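Beta-lactamase-like protein (Koribacter versatilis, PDB 6B9V) is a metal-dependent diphosphatase of the PhnP family, with a metallo-beta-lactamase fold, that cleaves reactive photoproducts of FAD. Local coordinates at residues Leu196-Leu201 / Thr227-Ile232; Leu201-His206 / His234-Glu239. All blocks are in the same frame, centred on the assembly; numbering follows the deposited sequence.

Contact 1 of 2, residues Leu196-Leu201 / Thr227-Ile232; sequences LFLDAL and TYFTHI. With MN (manganese (II) ion), chain C.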
ATOM      1  N   LEU A 196      19.717 -18.918  -2.238  1.00 16.95           N
ATOM      2  CA  LEU A 196      18.601 -19.329  -1.381  1.00 17.05           C
ATOM      3  C   LEU A 196      18.107 -18.174  -0.503  1.00 17.38           C
ATOM      4  O   LEU A 196      18.904 -17.514   0.167  1.00 20.37           O
ATOM      5  CB  LEU A 196      19.020 -20.505  -0.501  1.00 16.50           C
ATOM      6  CG  LEU A 196      18.032 -20.954   0.582  1.00 16.86           C
ATOM      7  CD1 LEU A 196      16.743 -21.479  -0.041  1.00 16.01           C
ATOM      8  CD2 LEU A 196      18.684 -22.016   1.470  1.00 14.68           C
ATOM      9  N   PHE A 197      16.803 -17.919  -0.516  1.00 15.47           N
ATOM     10  CA  PHE A 197      16.220 -16.963   0.429  1.00 16.56           C
ATOM     11  C   PHE A 197      15.501 -17.716   1.541  1.00 18.64           C
ATOM     12  O   PHE A 197      14.750 -18.643   1.267  1.00 15.51           O
ATOM     13  CB  PHE A 197      15.249 -16.001  -0.266  1.00 12.76           C
ATOM     14  CG  PHE A 197      15.935 -14.835  -0.948  1.00 13.75           C
ATOM     15  CD1 PHE A 197      16.689 -15.039  -2.090  1.00 14.50           C
ATOM     16  CD2 PHE A 197      15.810 -13.542  -0.448  1.00 16.73           C
ATOM     17  CE1 PHE A 197      17.336 -13.977  -2.718  1.00 16.79           C
ATOM     18  CE2 PHE A 197      16.456 -12.469  -1.064  1.00 14.74           C
ATOM     19  CZ  PHE A 197      17.218 -12.687  -2.201  1.00 16.11           C
ATOM     20  N   LEU A 198      15.756 -17.322   2.787  1.00 14.57           N
ATOM     21  CA  LEU A 198      15.044 -17.845   3.951  1.00 13.86           C
ATOM     22  C   LEU A 198      14.485 -16.712   4.794  1.00 13.73           C
ATOM     23  O   LEU A 198      15.085 -15.654   4.894  1.00 13.37           O
ATOM     24  CB  LEU A 198      15.962 -18.697   4.845  1.00 14.79           C
ATOM     25  CG  LEU A 198      16.625 -19.919   4.210  1.00 17.99           C
ATOM     26  CD1 LEU A 198      17.592 -20.569   5.229  1.00 20.82           C
ATOM     27  CD2 LEU A 198      15.577 -20.921   3.752  1.00 14.76           C
ATOM     28  N   ASP A 199      13.351 -16.982   5.422  1.00 14.70           N
ATOM     29  CA  ASP A 199      12.777 -16.150   6.487  1.00 14.06           C
ATOM     30  C   ASP A 199      13.766 -15.983   7.654  1.00 20.45           C
ATOM     31  O   ASP A 199      14.323 -16.973   8.132  1.00 17.32           O
ATOM     32  CB  ASP A 199      11.480 -16.841   6.961  1.00 17.04           C
ATOM     33  CG  ASP A 199      10.735 -16.074   8.039  1.00 23.36           C
ATOM     34  OD1 ASP A 199      11.200 -16.036   9.195  1.00 23.75           O
ATOM     35  OD2 ASP A 199       9.650 -15.546   7.730  1.00 23.53           O
ATOM     36  N   ALA A 200      14.014 -14.748   8.100  1.00 13.97           N
ATOM     37  CA  ALA A 200      14.644 -14.545   9.419  1.00 16.83           C
ATOM     38  C   ALA A 200      14.090 -13.260  10.030  1.00 18.29           C
ATOM     39  O   ALA A 200      14.483 -12.145   9.656  1.00 17.77           O
ATOM     40  CB  ALA A 200      16.190 -14.506   9.320  1.00 15.62           C
ATOM     41  N   LEU A 201      13.146 -13.432  10.950  1.00 16.33           N
ATOM     42  CA  LEU A 201      12.367 -12.315  11.459  1.00 16.13           C
ATOM     43  C   LEU A 201      13.112 -11.498  12.499  1.00 14.13           C
ATOM     44  O   LEU A 201      13.096 -10.269  12.457  1.00 18.41           O
ATOM     45  CB  LEU A 201      11.054 -12.821  12.055  1.00 16.25           C
ATOM     46  CG  LEU A 201      10.151 -11.785  12.733  1.00 14.29           C
ATOM     47  CD1 LEU A 201       9.514 -10.878  11.651  1.00 14.68           C
ATOM     48  CD2 LEU A 201       9.076 -12.466  13.593  1.00 20.25           C
ATOM     49  N   THR A 227      23.310 -17.507   0.702  1.00 16.53           N
ATOM     50  CA  THR A 227      22.010 -17.533   1.355  1.00 13.92           C
ATOM     51  C   THR A 227      21.672 -16.104   1.810  1.00 17.13           C
ATOM     52  O   THR A 227      22.517 -15.407   2.373  1.00 16.36           O
ATOM     53  CB  THR A 227      21.991 -18.500   2.572  1.00 14.37           C
ATOM     54  OG1 THR A 227      22.358 -19.828   2.159  1.00 16.43           O
ATOM     55  CG2 THR A 227      20.607 -18.536   3.207  1.00 17.46           C
ATOM     56  N   TYR A 228      20.442 -15.680   1.552  1.00 15.50           N
ATOM     57  CA  TYR A 228      19.974 -14.362   1.955  1.00 13.50           C
ATOM     58  C   TYR A 228      18.768 -14.498   2.859  1.00 14.31           C
ATOM     59  O   TYR A 228      17.888 -15.320   2.602  1.00 16.05           O
ATOM     60  CB  TYR A 228      19.602 -13.520   0.725  1.00 12.71           C
ATOM     61  CG  TYR A 228      20.794 -13.258  -0.144  1.00 16.01           C
ATOM     62  CD1 TYR A 228      21.133 -14.129  -1.167  1.00 24.93           C
ATOM     63  CD2 TYR A 228      21.610 -12.171   0.095  1.00 17.45           C
ATOM     64  CE1 TYR A 228      22.240 -13.905  -1.945  1.00 26.59           C
ATOM     65  CE2 TYR A 228      22.727 -11.936  -0.689  1.00 23.40           C
ATOM     66  CZ  TYR A 228      23.024 -12.805  -1.709  1.00 27.20           C
ATOM     67  OH  TYR A 228      24.132 -12.593  -2.487  1.00 33.48           O
ATOM     68  N   PHE A 229      18.704 -13.681   3.903  1.00 13.35           N
ATOM     69  CA  PHE A 229      17.546 -13.704   4.781  1.00 14.79           C
ATOM     70  C   PHE A 229      16.585 -12.570   4.433  1.00 13.93           C
ATOM     71  O   PHE A 229      17.006 -11.469   4.042  1.00 15.18           O
ATOM     72  CB  PHE A 229      17.953 -13.593   6.248  1.00 15.52           C
ATOM     73  CG  PHE A 229      18.743 -14.778   6.770  1.00 14.10           C
ATOM     74  CD1 PHE A 229      18.655 -16.025   6.163  1.00 15.37           C
ATOM     75  CD2 PHE A 229      19.569 -14.632   7.870  1.00 16.87           C
ATOM     76  CE1 PHE A 229      19.384 -17.121   6.663  1.00 18.30           C
ATOM     77  CE2 PHE A 229      20.302 -15.719   8.376  1.00 21.28           C
ATOM     78  CZ  PHE A 229      20.205 -16.958   7.772  1.00 17.41           C
ATOM     79  N   THR A 230      15.298 -12.824   4.615  1.00 12.37           N
ATOM     80  CA  THR A 230      14.297 -11.793   4.291  1.00 11.42           C
ATOM     81  C   THR A 230      13.179 -11.836   5.336  1.00 12.62           C
ATOM     82  O   THR A 230      13.261 -12.612   6.298  1.00 13.84           O
ATOM     83  CB  THR A 230      13.757 -11.994   2.856  1.00 15.64           C
ATOM     84  OG1 THR A 230      12.920 -10.889   2.475  1.00 16.26           O
ATOM     85  CG2 THR A 230      12.965 -13.310   2.749  1.00 17.88           C
ATOM     86  N   HIS A 231      12.153 -11.001   5.159  1.00 13.64           N
ATOM     87  CA  HIS A 231      11.050 -10.830   6.124  1.00 12.52           C
ATOM     88  C   HIS A 231      11.579 -10.278   7.460  1.00 13.26           C
ATOM     89  O   HIS A 231      11.074 -10.590   8.530  1.00 16.57           O
ATOM     90  CB  HIS A 231      10.289 -12.140   6.347  1.00 18.15           C
ATOM     91  CG  HIS A 231       8.831 -11.940   6.632  1.00 17.36           C
ATOM     92  ND1 HIS A 231       8.375 -11.382   7.804  1.00 11.63           N
ATOM     93  CD2 HIS A 231       7.733 -12.208   5.887  1.00 13.89           C
ATOM     94  CE1 HIS A 231       7.052 -11.323   7.777  1.00 13.39           C
ATOM     95  NE2 HIS A 231       6.641 -11.799   6.617  1.00 13.91           N
ATOM     96  N   ILE A 232      12.557  -9.390   7.350  1.00 15.61           N
ATOM     97  CA  ILE A 232      13.341  -8.913   8.486  1.00 14.67           C
ATOM     98  C   ILE A 232      12.633  -7.798   9.263  1.00 17.72           C
ATOM     99  O   ILE A 232      12.110  -6.867   8.654  1.00 13.07           O
ATOM    100  CB  ILE A 232      14.700  -8.389   8.001  1.00 16.83           C
ATOM    101  CG1 ILE A 232      15.509  -9.526   7.350  1.00 17.61           C
ATOM    102  CG2 ILE A 232      15.478  -7.729   9.150  1.00 16.25           C
ATOM    103  CD1 ILE A 232      16.556  -9.024   6.381  1.00 11.94           C
TER
HETATM  104 MN    MN C 301       4.663 -12.233   5.830  1.00 14.95          MN

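Contact 2 of 2, residues Leu201-His206 / His234-Glu239; sequences LRHKPH and HDLPHE. With ZN (zinc ion), chain F.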
ATOM      1  N   LEU A 201      13.146 -13.432  10.950  1.00 16.33           N
ATOM      2  CA  LEU A 201      12.367 -12.315  11.459  1.00 16.13           C
ATOM      3  C   LEU A 201      13.112 -11.498  12.499  1.00 14.13           C
ATOM      4  O   LEU A 201      13.096 -10.269  12.457  1.00 18.41           O
ATOM      5  CB  LEU A 201      11.054 -12.821  12.055  1.00 16.25           C
ATOM      6  CG  LEU A 201      10.151 -11.785  12.733  1.00 14.29           C
ATOM      7  CD1 LEU A 201       9.514 -10.878  11.651  1.00 14.68           C
ATOM      8  CD2 LEU A 201       9.076 -12.466  13.593  1.00 20.25           C
ATOM      9  N   ARG A 202      13.727 -12.185  13.457  1.00 15.26           N
ATOM     10  CA  ARG A 202      14.250 -11.542  14.656  1.00 14.05           C
ATOM     11  C   ARG A 202      15.097 -12.555  15.424  1.00 20.69           C
ATOM     12  O   ARG A 202      15.257 -13.688  14.974  1.00 15.92           O
ATOM     13  CB  ARG A 202      13.104 -11.024  15.515  1.00 14.06           C
ATOM     14  CG  ARG A 202      12.294 -12.149  16.177  1.00 22.21           C
ATOM     15  CD  ARG A 202      11.009 -11.633  16.818  1.00 17.21           C
ATOM     16  NE  ARG A 202      10.351 -12.652  17.645  1.00 17.42           N
ATOM     17  CZ  ARG A 202       9.231 -12.440  18.341  1.00 23.55           C
ATOM     18  NH1 ARG A 202       8.644 -11.251  18.313  1.00 20.85           N
ATOM     19  NH2 ARG A 202       8.697 -13.410  19.079  1.00 20.43           N
ATOM     20  N   HIS A 203      15.628 -12.159  16.577  1.00 20.08           N
ATOM     21  CA  HIS A 203      16.459 -13.056  17.363  1.00 17.63           C
ATOM     22  C   HIS A 203      15.646 -14.087  18.164  1.00 21.78           C
ATOM     23  O   HIS A 203      16.043 -15.248  18.267  1.00 21.51           O
ATOM     24  CB  HIS A 203      17.348 -12.248  18.317  1.00 24.61           C
ATOM     25  CG  HIS A 203      18.447 -11.494  17.633  1.00 24.39           C
ATOM     26  ND1 HIS A 203      19.614 -12.095  17.212  1.00 30.23           N
ATOM     27  CD2 HIS A 203      18.571 -10.181  17.327  1.00 29.56           C
ATOM     28  CE1 HIS A 203      20.403 -11.188  16.662  1.00 25.89           C
ATOM     29  NE2 HIS A 203      19.796 -10.018  16.723  1.00 31.62           N
ATOM     30  N   LYS A 204      14.523 -13.656  18.733  1.00 18.85           N
ATOM     31  CA  LYS A 204      13.746 -14.471  19.684  1.00 23.67           C
ATOM     32  C   LYS A 204      12.731 -15.357  18.951  1.00 19.80           C
ATOM     33  O   LYS A 204      12.140 -14.922  17.958  1.00 18.68           O
ATOM     34  CB  LYS A 204      13.023 -13.555  20.685  1.00 32.19           C
ATOM     35  CG  LYS A 204      12.243 -14.255  21.792  1.00 46.17           C
ATOM     36  CD  LYS A 204      11.286 -13.283  22.488  1.00 53.37           C
ATOM     37  CE  LYS A 204      10.623 -13.907  23.712  1.00 58.49           C
ATOM     38  NZ  LYS A 204       9.785 -12.923  24.473  1.00 55.69           N
ATOM     39  N   PRO A 205      12.530 -16.599  19.430  1.00 20.56           N
ATOM     40  CA  PRO A 205      11.574 -17.504  18.778  1.00 24.51           C
ATOM     41  C   PRO A 205      10.201 -16.870  18.583  1.00 24.98           C
ATOM     42  O   PRO A 205       9.724 -16.184  19.477  1.00 21.54           O
ATOM     43  CB  PRO A 205      11.509 -18.699  19.745  1.00 26.33           C
ATOM     44  CG  PRO A 205      12.865 -18.743  20.355  1.00 22.62           C
ATOM     45  CD  PRO A 205      13.294 -17.282  20.493  1.00 20.12           C
ATOM     46  N   HIS A 206       9.615 -17.065  17.402  1.00 23.28           N
ATOM     47  CA  HIS A 206       8.302 -16.523  17.051  1.00 20.51           C
ATOM     48  C   HIS A 206       7.424 -17.697  16.613  1.00 19.24           C
ATOM     49  O   HIS A 206       7.915 -18.627  15.978  1.00 19.67           O
ATOM     50  CB  HIS A 206       8.421 -15.461  15.929  1.00 15.34           C
ATOM     51  CG  HIS A 206       7.124 -14.792  15.591  1.00 20.62           C
ATOM     52  ND1 HIS A 206       6.214 -15.330  14.700  1.00 18.11           N
ATOM     53  CD2 HIS A 206       6.578 -13.628  16.023  1.00 21.49           C
ATOM     54  CE1 HIS A 206       5.165 -14.531  14.606  1.00 24.55           C
ATOM     55  NE2 HIS A 206       5.357 -13.492  15.401  1.00 18.05           N
ATOM     56  N   HIS A 234      12.532  -4.880  12.758  1.00 13.12           N
ATOM     57  CA  HIS A 234      13.444  -3.891  13.334  1.00 15.16           C
ATOM     58  C   HIS A 234      14.342  -4.457  14.437  1.00 16.84           C
ATOM     59  O   HIS A 234      15.217  -3.766  14.972  1.00 16.49           O
ATOM     60  CB  HIS A 234      12.657  -2.649  13.833  1.00 16.14           C
ATOM     61  CG  HIS A 234      11.661  -2.912  14.923  1.00 21.13           C
ATOM     62  ND1 HIS A 234      11.174  -1.942  15.776  1.00 29.12           N
ATOM     63  CD2 HIS A 234      11.111  -4.080  15.346  1.00 19.02           C
ATOM     64  CE1 HIS A 234      10.338  -2.488  16.639  1.00 22.74           C
ATOM     65  NE2 HIS A 234      10.282  -3.785  16.401  1.00 29.30           N
ATOM     66  N   ASP A 235      14.157  -5.729  14.755  1.00 13.76           N
ATOM     67  CA  ASP A 235      15.018  -6.396  15.724  1.00 18.93           C
ATOM     68  C   ASP A 235      16.437  -6.605  15.195  1.00 23.14           C
ATOM     69  O   ASP A 235      17.352  -6.835  15.980  1.00 19.62           O
ATOM     70  CB  ASP A 235      14.422  -7.753  16.120  1.00 19.60           C
ATOM     71  CG  ASP A 235      14.954  -8.263  17.446  1.00 30.25           C
ATOM     72  OD1 ASP A 235      14.880  -7.503  18.432  1.00 31.92           O
ATOM     73  OD2 ASP A 235      15.449  -9.417  17.501  1.00 27.05           O
ATOM     74  N   LEU A 236      16.612  -6.555  13.872  1.00 18.66           N
ATOM     75  CA  LEU A 236      17.894  -6.891  13.252  1.00 18.36           C
ATOM     76  C   LEU A 236      18.518  -5.718  12.485  1.00 16.18           C
ATOM     77  O   LEU A 236      18.081  -5.401  11.374  1.00 18.82           O
ATOM     78  CB  LEU A 236      17.716  -8.084  12.299  1.00 17.62           C
ATOM     79  CG  LEU A 236      17.109  -9.372  12.873  1.00 16.04           C
ATOM     80  CD1 LEU A 236      16.848 -10.416  11.786  1.00 15.16           C
ATOM     81  CD2 LEU A 236      18.027  -9.941  13.915  1.00 15.49           C
ATOM     82  N   PRO A 237      19.556  -5.087  13.061  1.00 17.52           N
ATOM     83  CA  PRO A 237      20.294  -4.002  12.390  1.00 21.29           C
ATOM     84  C   PRO A 237      21.025  -4.549  11.172  1.00 23.38           C
ATOM     85  O   PRO A 237      21.641  -5.607  11.287  1.00 18.48           O
ATOM     86  CB  PRO A 237      21.291  -3.523  13.460  1.00 21.86           C
ATOM     87  CG  PRO A 237      20.813  -4.117  14.755  1.00 28.79           C
ATOM     88  CD  PRO A 237      20.116  -5.389  14.390  1.00 22.60           C
ATOM     89  N   HIS A 238      20.983  -3.865  10.034  1.00 17.72           N
ATOM     90  CA  HIS A 238      21.470  -4.504   8.809  1.00 19.77           C
ATOM     91  C   HIS A 238      22.978  -4.784   8.845  1.00 17.49           C
ATOM     92  O   HIS A 238      23.412  -5.943   8.777  1.00 16.30           O
ATOM     93  CB  HIS A 238      21.125  -3.659   7.575  1.00 18.80           C
ATOM     94  CG  HIS A 238      21.511  -4.316   6.284  1.00 16.56           C
ATOM     95  ND1 HIS A 238      20.735  -5.282   5.682  1.00 15.27           N
ATOM     96  CD2 HIS A 238      22.607  -4.165   5.500  1.00 16.57           C
ATOM     97  CE1 HIS A 238      21.338  -5.707   4.585  1.00 16.82           C
ATOM     98  NE2 HIS A 238      22.467  -5.029   4.440  1.00 17.24           N
ATOM     99  N   GLU A 239      23.776  -3.733   8.975  1.00 18.34           N
ATOM    100  CA  GLU A 239      25.210  -3.859   8.824  1.00 18.87           C
ATOM    101  C   GLU A 239      25.804  -4.617  10.007  1.00 24.76           C
ATOM    102  O   GLU A 239      26.687  -5.459   9.836  1.00 20.52           O
ATOM    103  CB  GLU A 239      25.857  -2.479   8.671  1.00 26.52           C
ATOM    104  CG  GLU A 239      27.276  -2.492   8.104  1.00 30.98           C
ATOM    105  CD  GLU A 239      27.349  -3.031   6.679  1.00 31.60           C
ATOM    106  OE1 GLU A 239      26.329  -2.992   5.953  1.00 28.95           O
ATOM    107  OE2 GLU A 239      28.434  -3.505   6.285  1.00 39.25           O
TER
HETATM  108 ZN    ZN F 304      11.697   0.036  15.868  1.00 20.13          ZN
HETATM  109  O   HOH W   1      13.916 -10.935  19.115  1.00 27.20           O

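Contact 1 of 2, residues Leu196-Leu201 / Thr227-Ile232
Strands 195-199 and 226-230 are the two parallel strands of a beta-alpha-beta unit of the metallo-beta-lactamase fold, joined through helix 212-222, and here L196-D199 pairs with T227-T230 just short of the dimanganese site. Four backbone bonds bind them in alternation: Y228 N to L196 O, L198 N to Y228 O, T230 N to L198 O (2.9 Å), and A200 N to T230 O, which carries the pairing one residue past the strand end. The third is the most bent, 149° at the hydrogen.

On one face Y228 CB lies over the F197 ring, 3.8 Å from its centroid, a CH-pi contact. The two rings are nearly parallel yet slid apart, with centroids 5.4 Å from each other, so they barely overlap; L258 touches both. The other face is mostly apolar: L198 packs beside the CG2 methyl of T227, and its CB comes 4.0 Å from F229 CD1. With CG anti to its carbonyl carbon (chi1 -66°), F229 also reaches helix 212-222 and strand 249-251. Just past the strand, A200 points toward T227-I232, and its CB, a methyl small enough to fit close beside the ring, lies 3.6 Å from F229 CG.

At the C-terminal ends of the strands the contact reaches the metal site. H231 binds manganese through NE2 at 2.2 Å, sharing the ion with D82, H83 and D178. L201 CD1 meets the edge of its imidazole. D199 OD2 stands 3.7 Å from H231 CB, while its carboxylate is hydrogen-bonded to H209 ND1 and S210 N. Regular bonding stops at A200 N, and A200 O and H231 O are buried without a partner. The paired strands thus deliver a metal ligand from their C-terminal ends, and D199, held by H209 and S210, probably helps to position it.

Contact 2 of 2, residues Leu201-His206 / His234-Glu239
D235 meets the loop at R202-H203 mainly through one carboxylate oxygen. The hydrogen bond between the segments runs from H203 N to D235 OD2, 2.9 Å long and almost straight at 170°, reaching the oxygen nearly along its C-O axis. The same oxygen accepts from a water at 2.7 Å, and that water in turn accepts from K204 N, so a short acidic side chain ties down two successive amides, one of them through the solvent. D235 CG is anti to its backbone N (chi1 -159°), which carries the carboxylate across to the loop, where OD2 also approaches the edge of the H203 ring.

L236 adds a CH-pi contact, its CD2 lying over a face of the H203 imidazole, 3.6 Å from the centroid. Its other methyl, CD1, makes van der Waals contact with L201 O at 3.8 Å.

Within its own loop R202 is occupied by carbonyls: NE bonds to K204 O and NH2 to P205 O, both in the guanidinium plane, and H206 CD2 covers one of its faces.

Next to D235, H234 binds zinc through ND1 at 2.0 Å. With C23, C25 and C28 it completes a site of three cysteines and one histidine, separate from the dimanganese centre, as in PhnP itself.

Overall arrangement
Both contacts are made by the same two consecutive runs of chain: contact 1 pairs the strands and contact 2 the loops that follow them, with centres about 11 Å apart. L201 belongs to both, and they touch directly where A200 O lies 3.6 Å from L236 CD1. From T227 to E239 the chain supplies ligands to two kinds of metal site, H231 to manganese and, three residues later, H234 to zinc. A phosphate ion, probably from the crystallisation liquor, lies about 3 Å (nearest atoms) from the H231 side chain, consistent with a phosphoryl pocket. Contact 1 lies about 9 Å and contact 2 about 18 Å from the centre of the chain (centre to centre).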